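Local coordinates for protein Eps1p (Saccharomyces cerevisiae, PDB 4TW5) that is a thioredoxin-superfamily protein with two thioredoxin-like folds, each holding a CXXC motif closed as a disulfide, at residues K132-Y137 / I190-A195; P35-C40 / Y84-R89. All coordinates share one frame; numbering follows the deposited sequence.

Contact 1. Residues K132-Y137 / I190-A195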
ATOM      1  N   LYS A 132      18.487 -28.561   4.097  1.00 28.79           N
ATOM      2  CA  LYS A 132      17.313 -27.756   3.792  1.00 31.64           C
ATOM      3  C   LYS A 132      17.204 -26.604   4.791  1.00 38.11           C
ATOM      4  O   LYS A 132      17.671 -26.713   5.929  1.00 34.00           O
ATOM      5  CB  LYS A 132      16.056 -28.608   3.847  1.00 38.50           C
ATOM      6  CG  LYS A 132      14.871 -28.067   3.084  1.00 42.01           C
ATOM      7  CD  LYS A 132      13.581 -28.327   3.873  1.00 43.61           C
ATOM      8  CE  LYS A 132      13.515 -29.754   4.370  1.00 45.72           C
ATOM      9  NZ  LYS A 132      12.311 -29.991   5.232  1.00 52.97           N
ATOM     10  N   SER A 133      16.612 -25.493   4.368  1.00 35.66           N
ATOM     11  CA  SER A 133      16.229 -24.465   5.319  1.00 30.39           C
ATOM     12  C   SER A 133      14.942 -24.912   6.003  1.00 30.26           C
ATOM     13  O   SER A 133      14.043 -25.437   5.347  1.00 35.17           O
ATOM     14  CB  SER A 133      16.047 -23.116   4.635  1.00 30.29           C
ATOM     15  OG  SER A 133      15.490 -22.170   5.528  1.00 27.04           O
ATOM     16  N   GLU A 134      14.869 -24.763   7.320  1.00 24.71           N
ATOM     17  CA  GLU A 134      13.636 -25.089   8.035  1.00 27.00           C
ATOM     18  C   GLU A 134      12.626 -23.936   7.980  1.00 30.45           C
ATOM     19  O   GLU A 134      11.466 -24.119   8.375  1.00 22.73           O
ATOM     20  CB  GLU A 134      13.925 -25.444   9.507  1.00 30.82           C
ATOM     21  CG  GLU A 134      14.726 -26.745   9.729  1.00 32.48           C
ATOM     22  CD  GLU A 134      14.186 -27.930   8.929  1.00 42.91           C
ATOM     23  OE1 GLU A 134      12.969 -28.206   8.990  1.00 43.30           O
ATOM     24  OE2 GLU A 134      14.982 -28.595   8.227  1.00 50.67           O
ATOM     25  N   SER A 135      13.063 -22.765   7.483  1.00 22.42           N
ATOM     26  CA  SER A 135      12.237 -21.562   7.463  1.00 17.30           C
ATOM     27  C   SER A 135      10.983 -21.754   6.615  1.00 21.31           C
ATOM     28  O   SER A 135      11.066 -22.156   5.481  1.00 18.25           O
ATOM     29  CB  SER A 135      13.057 -20.385   6.938  1.00 33.14           C
ATOM     30  OG  SER A 135      12.282 -19.214   6.760  1.00 25.86           O
ATOM     31  N   GLN A 136       9.809 -21.470   7.168  1.00 22.01           N
ATOM     32  CA  GLN A 136       8.572 -21.704   6.414  1.00 26.28           C
ATOM     33  C   GLN A 136       8.038 -20.478   5.672  1.00 24.47           C
ATOM     34  O   GLN A 136       8.119 -19.345   6.139  1.00 22.66           O
ATOM     35  CB  GLN A 136       7.489 -22.235   7.350  1.00 30.20           C
ATOM     36  CG  GLN A 136       7.784 -23.618   7.895  1.00 38.42           C
ATOM     37  CD  GLN A 136       6.885 -23.989   9.077  1.00 48.53           C
ATOM     38  OE1 GLN A 136       7.308 -23.915  10.238  1.00 38.25           O
ATOM     39  NE2 GLN A 136       5.646 -24.387   8.786  1.00 52.09           N
ATOM     40  N   TYR A 137       7.549 -20.724   4.465  1.00 30.50           N
ATOM     41  CA  TYR A 137       6.954 -19.694   3.644  1.00 26.25           C
ATOM     42  C   TYR A 137       5.657 -19.261   4.251  1.00 22.20           C
ATOM     43  O   TYR A 137       4.741 -20.047   4.374  1.00 31.69           O
ATOM     44  CB  TYR A 137       6.773 -20.207   2.217  1.00 29.10           C
ATOM     45  CG  TYR A 137       5.974 -19.317   1.291  1.00 28.99           C
ATOM     46  CD1 TYR A 137       6.487 -18.116   0.818  1.00 26.81           C
ATOM     47  CD2 TYR A 137       4.731 -19.724   0.825  1.00 32.13           C
ATOM     48  CE1 TYR A 137       5.752 -17.316  -0.058  1.00 27.33           C
ATOM     49  CE2 TYR A 137       4.000 -18.940  -0.052  1.00 40.67           C
ATOM     50  CZ  TYR A 137       4.513 -17.731  -0.485  1.00 35.28           C
ATOM     51  OH  TYR A 137       3.773 -16.961  -1.354  1.00 44.71           O
ATOM     52  N   ILE A 190      20.112 -19.979  11.549  1.00 22.44           N
ATOM     53  CA  ILE A 190      19.128 -19.692  12.583  1.00 19.77           C
ATOM     54  C   ILE A 190      17.946 -20.629  12.536  1.00 23.67           C
ATOM     55  O   ILE A 190      17.449 -21.042  13.600  1.00 28.59           O
ATOM     56  CB  ILE A 190      18.628 -18.258  12.475  1.00 21.83           C
ATOM     57  CG1 ILE A 190      19.775 -17.303  12.778  1.00 27.12           C
ATOM     58  CG2 ILE A 190      17.445 -18.005  13.377  1.00 13.46           C
ATOM     59  CD1 ILE A 190      19.509 -15.891  12.353  1.00 26.76           C
ATOM     60  N   SER A 191      17.446 -20.941  11.343  1.00 19.32           N
ATOM     61  CA  SER A 191      16.266 -21.794  11.266  1.00 19.29           C
ATOM     62  C   SER A 191      16.581 -23.205  11.771  1.00 27.67           C
ATOM     63  O   SER A 191      15.778 -23.815  12.464  1.00 24.93           O
ATOM     64  CB  SER A 191      15.712 -21.864   9.856  1.00 26.78           C
ATOM     65  OG  SER A 191      16.496 -22.710   9.043  1.00 28.48           O
ATOM     66  N   ARG A 192      17.766 -23.706  11.447  1.00 29.35           N
ATOM     67  CA  ARG A 192      18.111 -25.057  11.840  1.00 33.05           C
ATOM     68  C   ARG A 192      18.442 -25.122  13.333  1.00 28.84           C
ATOM     69  O   ARG A 192      18.075 -26.060  13.986  1.00 28.78           O
ATOM     70  CB  ARG A 192      19.271 -25.576  10.998  1.00 27.44           C
ATOM     71  CG  ARG A 192      18.829 -26.016   9.594  1.00 35.26           C
ATOM     72  CD  ARG A 192      20.003 -26.335   8.643  1.00 33.91           C
ATOM     73  NE  ARG A 192      20.988 -27.327   9.098  1.00 33.08           N
ATOM     74  CZ  ARG A 192      20.777 -28.640   9.164  1.00 33.92           C
ATOM     75  NH1 ARG A 192      19.611 -29.148   8.811  1.00 34.21           N
ATOM     76  NH2 ARG A 192      21.747 -29.447   9.560  1.00 32.30           N
ATOM     77  N   GLN A 193      19.114 -24.121  13.871  1.00 24.50           N
ATOM     78  CA  GLN A 193      19.434 -24.129  15.289  1.00 31.13           C
ATOM     79  C   GLN A 193      18.164 -24.037  16.150  1.00 31.87           C
ATOM     80  O   GLN A 193      18.030 -24.753  17.137  1.00 32.94           O
ATOM     81  CB  GLN A 193      20.406 -22.986  15.611  1.00 32.13           C
ATOM     82  CG  GLN A 193      21.814 -23.213  15.050  1.00 30.15           C
ATOM     83  CD  GLN A 193      22.788 -22.132  15.484  1.00 32.60           C
ATOM     84  OE1 GLN A 193      22.499 -20.953  15.358  1.00 28.98           O
ATOM     85  NE2 GLN A 193      23.941 -22.528  15.997  1.00 29.80           N
ATOM     86  N   LEU A 194      17.203 -23.215  15.729  1.00 32.44           N
ATOM     87  CA  LEU A 194      15.970 -23.044  16.479  1.00 24.74           C
ATOM     88  C   LEU A 194      15.082 -24.265  16.368  1.00 28.94           C
ATOM     89  O   LEU A 194      14.197 -24.475  17.207  1.00 28.43           O
ATOM     90  CB  LEU A 194      15.202 -21.806  16.022  1.00 20.77           C
ATOM     91  CG  LEU A 194      15.805 -20.509  16.560  1.00 29.22           C
ATOM     92  CD1 LEU A 194      15.006 -19.286  16.097  1.00 27.78           C
ATOM     93  CD2 LEU A 194      15.933 -20.549  18.079  1.00 19.02           C
ATOM     94  N   ALA A 195      15.277 -25.047  15.319  1.00 23.88           N
ATOM     95  CA  ALA A 195      14.497 -26.259  15.160  1.00 29.62           C
ATOM     96  C   ALA A 195      14.759 -27.291  16.291  1.00 31.67           C
ATOM     97  O   ALA A 195      13.866 -28.045  16.647  1.00 26.92           O
ATOM     98  CB  ALA A 195      14.775 -26.879  13.802  1.00 29.23           C
TER
HETATM   99  O   HOH W   1      17.439 -28.679   7.666  1.00 35.46           O

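Contact 2. Residues P35-C40 / Y84-R89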
ATOM      1  N   PRO A  35      37.700 -27.778  42.200  1.00 75.46           N
ATOM      2  CA  PRO A  35      37.317 -28.579  43.362  1.00 79.96           C
ATOM      3  C   PRO A  35      37.098 -27.651  44.553  1.00 83.47           C
ATOM      4  O   PRO A  35      36.540 -28.046  45.571  1.00 79.90           O
ATOM      5  CB  PRO A  35      38.526 -29.492  43.580  1.00 79.12           C
ATOM      6  CG  PRO A  35      39.661 -28.767  42.948  1.00 74.69           C
ATOM      7  CD  PRO A  35      39.074 -28.067  41.763  1.00 75.08           C
ATOM      8  N   TYR A  36      37.524 -26.401  44.397  1.00 88.68           N
ATOM      9  CA  TYR A  36      37.339 -25.386  45.423  1.00 85.36           C
ATOM     10  C   TYR A  36      36.227 -24.462  44.948  1.00 86.41           C
ATOM     11  O   TYR A  36      36.474 -23.272  44.745  1.00 86.21           O
ATOM     12  CB  TYR A  36      38.590 -24.520  45.655  1.00 84.48           C
ATOM     13  CG  TYR A  36      39.954 -25.180  45.741  1.00 83.23           C
ATOM     14  CD1 TYR A  36      40.108 -26.532  46.038  1.00 85.62           C
ATOM     15  CD2 TYR A  36      41.105 -24.410  45.580  1.00 87.39           C
ATOM     16  CE1 TYR A  36      41.376 -27.106  46.123  1.00 83.69           C
ATOM     17  CE2 TYR A  36      42.366 -24.967  45.670  1.00 92.22           C
ATOM     18  CZ  TYR A  36      42.499 -26.314  45.942  1.00 89.25           C
ATOM     19  OH  TYR A  36      43.760 -26.863  46.029  1.00 88.40           O
ATOM     20  N   CYS A  37      35.009 -24.965  44.770  1.00 87.39           N
ATOM     21  CA  CYS A  37      33.956 -24.055  44.327  1.00 87.86           C
ATOM     22  C   CYS A  37      32.543 -24.487  44.694  1.00 84.07           C
ATOM     23  O   CYS A  37      32.184 -25.659  44.532  1.00 75.75           O
ATOM     24  CB  CYS A  37      34.062 -23.866  42.798  1.00 80.78           C
ATOM     25  SG  CYS A  37      32.641 -23.103  41.956  1.00 81.29           S
ATOM     26  N   PRO A  38      31.755 -23.530  45.228  1.00 88.19           N
ATOM     27  CA  PRO A  38      30.374 -23.725  45.681  1.00 82.17           C
ATOM     28  C   PRO A  38      29.531 -24.332  44.565  1.00 81.52           C
ATOM     29  O   PRO A  38      28.977 -25.424  44.694  1.00 84.50           O
ATOM     30  CB  PRO A  38      29.882 -22.305  45.980  1.00 85.38           C
ATOM     31  CG  PRO A  38      31.100 -21.474  46.176  1.00 89.19           C
ATOM     32  CD  PRO A  38      32.293 -22.216  45.631  1.00 91.48           C
ATOM     33  N   HIS A  39      29.458 -23.590  43.460  1.00 78.26           N
ATOM     34  CA  HIS A  39      28.590 -23.907  42.329  1.00 77.95           C
ATOM     35  C   HIS A  39      29.130 -25.039  41.438  1.00 72.48           C
ATOM     36  O   HIS A  39      28.394 -25.588  40.621  1.00 65.88           O
ATOM     37  CB  HIS A  39      28.331 -22.652  41.483  1.00 78.46           C
ATOM     38  CG  HIS A  39      27.175 -22.795  40.537  1.00 80.61           C
ATOM     39  ND1 HIS A  39      27.187 -23.653  39.455  1.00 82.49           N
ATOM     40  CD2 HIS A  39      25.964 -22.192  40.524  1.00 80.19           C
ATOM     41  CE1 HIS A  39      26.034 -23.565  38.814  1.00 85.08           C
ATOM     42  NE2 HIS A  39      25.274 -22.685  39.442  1.00 83.90           N
ATOM     43  N   CYS A  40      30.409 -25.377  41.565  1.00 70.40           N
ATOM     44  CA  CYS A  40      31.003 -26.317  40.616  1.00 71.69           C
ATOM     45  C   CYS A  40      30.877 -27.764  41.088  1.00 72.41           C
ATOM     46  O   CYS A  40      31.206 -28.689  40.348  1.00 67.58           O
ATOM     47  CB  CYS A  40      32.486 -25.998  40.387  1.00 69.47           C
ATOM     48  SG  CYS A  40      32.876 -24.236  40.261  1.00 86.77           S
ATOM     49  N   TYR A  84      36.028 -17.082  35.462  1.00 67.18           N
ATOM     50  CA  TYR A  84      35.170 -17.522  36.553  1.00 63.54           C
ATOM     51  C   TYR A  84      35.102 -19.037  36.678  1.00 62.13           C
ATOM     52  O   TYR A  84      35.581 -19.765  35.812  1.00 73.07           O
ATOM     53  CB  TYR A  84      33.758 -16.951  36.361  1.00 67.48           C
ATOM     54  CG  TYR A  84      33.184 -17.129  34.967  1.00 63.63           C
ATOM     55  CD1 TYR A  84      32.284 -18.156  34.687  1.00 62.23           C
ATOM     56  CD2 TYR A  84      33.534 -16.266  33.933  1.00 65.70           C
ATOM     57  CE1 TYR A  84      31.750 -18.319  33.415  1.00 62.25           C
ATOM     58  CE2 TYR A  84      33.011 -16.421  32.658  1.00 61.83           C
ATOM     59  CZ  TYR A  84      32.121 -17.446  32.405  1.00 64.27           C
ATOM     60  OH  TYR A  84      31.610 -17.587  31.137  1.00 63.31           O
ATOM     61  N   PHE A  85      34.497 -19.492  37.767  1.00 62.98           N
ATOM     62  CA  PHE A  85      34.264 -20.902  38.037  1.00 61.40           C
ATOM     63  C   PHE A  85      32.795 -21.100  38.397  1.00 65.06           C
ATOM     64  O   PHE A  85      32.245 -20.340  39.198  1.00 68.76           O
ATOM     65  CB  PHE A  85      35.163 -21.408  39.167  1.00 67.37           C
ATOM     66  CG  PHE A  85      36.617 -21.524  38.794  1.00 69.16           C
ATOM     67  CD1 PHE A  85      36.994 -22.023  37.556  1.00 65.09           C
ATOM     68  CD2 PHE A  85      37.607 -21.137  39.687  1.00 69.90           C
ATOM     69  CE1 PHE A  85      38.336 -22.137  37.215  1.00 62.62           C
ATOM     70  CE2 PHE A  85      38.948 -21.241  39.355  1.00 63.54           C
ATOM     71  CZ  PHE A  85      39.313 -21.743  38.115  1.00 69.50           C
ATOM     72  N   PRO A  86      32.141 -22.093  37.774  1.00 64.11           N
ATOM     73  CA  PRO A  86      32.743 -22.885  36.700  1.00 61.63           C
ATOM     74  C   PRO A  86      32.565 -22.169  35.368  1.00 56.72           C
ATOM     75  O   PRO A  86      31.666 -21.333  35.243  1.00 55.40           O
ATOM     76  CB  PRO A  86      31.942 -24.177  36.735  1.00 58.22           C
ATOM     77  CG  PRO A  86      30.585 -23.728  37.168  1.00 63.70           C
ATOM     78  CD  PRO A  86      30.783 -22.562  38.100  1.00 66.12           C
ATOM     79  N   GLU A  87      33.389 -22.500  34.383  1.00 54.81           N
ATOM     80  CA  GLU A  87      33.260 -21.874  33.074  1.00 54.18           C
ATOM     81  C   GLU A  87      33.117 -22.894  31.958  1.00 49.68           C
ATOM     82  O   GLU A  87      34.034 -23.687  31.704  1.00 47.05           O
ATOM     83  CB  GLU A  87      34.450 -20.974  32.794  1.00 52.76           C
ATOM     84  CG  GLU A  87      34.342 -20.291  31.459  1.00 54.53           C
ATOM     85  CD  GLU A  87      35.256 -19.104  31.328  1.00 56.48           C
ATOM     86  OE1 GLU A  87      35.894 -18.724  32.335  1.00 58.39           O
ATOM     87  OE2 GLU A  87      35.338 -18.556  30.208  1.00 57.81           O
ATOM     88  N   ILE A  88      31.963 -22.863  31.293  1.00 43.00           N
ATOM     89  CA  ILE A  88      31.670 -23.799  30.214  1.00 41.95           C
ATOM     90  C   ILE A  88      31.937 -23.209  28.823  1.00 41.45           C
ATOM     91  O   ILE A  88      31.355 -22.193  28.455  1.00 42.81           O
ATOM     92  CB  ILE A  88      30.222 -24.254  30.287  1.00 42.21           C
ATOM     93  CG1 ILE A  88      29.884 -24.667  31.718  1.00 44.62           C
ATOM     94  CG2 ILE A  88      29.969 -25.394  29.293  1.00 40.71           C
ATOM     95  CD1 ILE A  88      28.451 -25.051  31.897  1.00 45.59           C
ATOM     96  N   ARG A  89      32.795 -23.866  28.046  1.00 37.90           N
ATOM     97  CA  ARG A  89      33.277 -23.314  26.774  1.00 33.80           C
ATOM     98  C   ARG A  89      33.207 -24.283  25.586  1.00 37.09           C
ATOM     99  O   ARG A  89      33.289 -25.506  25.760  1.00 33.30           O
ATOM    100  CB  ARG A  89      34.722 -22.857  26.925  1.00 40.46           C
ATOM    101  CG  ARG A  89      34.975 -21.739  27.913  1.00 44.71           C
ATOM    102  CD  ARG A  89      36.413 -21.304  27.797  1.00 40.41           C
ATOM    103  NE  ARG A  89      36.714 -20.130  28.599  1.00 49.15           N
ATOM    104  CZ  ARG A  89      37.805 -19.389  28.443  1.00 49.28           C
ATOM    105  NH1 ARG A  89      38.700 -19.711  27.526  1.00 41.73           N
ATOM    106  NH2 ARG A  89      38.007 -18.333  29.213  1.00 59.78           N
TER

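Contact 1. Residues K132-Y137 / I190-A195
The guanidinium of R192 and the carboxylate of E134 are flat groups of opposite charge that meet through a water rather than directly: E134 OE2 and R192 NH1 stand 4.7 Å apart. K132 O approaches the guanidinium obliquely, and lies 3.6 Å from R192 CD. The shared water donates to K132 O and to E134 OE2 and accepts from R192 NH1, so three groups converge on it. The surrounding fold is thioredoxin-like, with a 1-3-2-4-5 strand order, and the contact packs the lead-in to its edge strand 136-137 against helix 180-196.

The direct polar link runs from E134 N to S191 OG, 3.1 Å long with an N-H...O angle of 145°. With chi1 at 77°, S191 OG sits between its own backbone N and carbonyl carbon, facing the loop, and it also bonds to K188 O one turn earlier. S135 N donates to S133 OG at 3.2 Å, closing an ST turn just ahead of strand 136-137; that hydroxyl is also bonded to S168 OG. S135 OG is held by H203 ND1 and W187 NE1, and Q136 pairs through its backbone with strand 200-205. Beyond S191, the aliphatic part of E134 lies over the next turn of the helix: E134 CG, anti to its carbonyl carbon (chi1 -67°), comes to 4.1 Å from A195 CB.

Contact 2. Residues P35-C40 / Y84-R89
C40 turns its sulfur onto the ring of P86, the cis-proline that faces the CXXC motif in thioredoxin folds. C40 SG is 3.4 Å from P86 CD, and the sulfur lies over one face of the pyrrolidine, close to N, CB and CD alike, rather than against a single atom. C40 SG is anti to its carbonyl carbon (chi1 -41°), whereas C37 SG is anti to its backbone N (chi1 166°); these torsions direct both sulfurs to the same place, where they join at 2.0 Å between C37 SG and C40 SG. The bridge also faces the residue before the proline: F85 CB is 3.8 Å from C40 SG, and C37 SG is 3.9 Å from F85 O. The F85 ring itself leads off from the loop.

The side chains of H39 and P86 cross at about a right angle. H39 ND1 comes to 4.0 Å from P86 CD, and this nitrogen is buried here without a polar partner in the model.

The loop holding C37 and C40 joins strand 27-33 to helix 44-53, while P86 leads into strand 87-92, which runs antiparallel between strands 27-33 and 95-99; the P86 ring also touches D31 of strand 27-33.

Overall arrangement
Contacts 1 and 2 belong to two separate sheets of the chain and lie on opposite sides of its centre. Their centres are 34 Å apart and their nearest atoms about 13 Å apart, so neither touches the other. In sequence they follow one another, contact 2 closing before contact 1 opens. Contact 2 is the disulfide site of the first fold, with its CXXC bridge and cis-proline. Contact 1 instead joins the lead-in to edge strand 136-137 to helix 180-196 in the second fold. There C177 and C180 form a second CXXC disulfide, at the start of the helix that contact 1 uses further along.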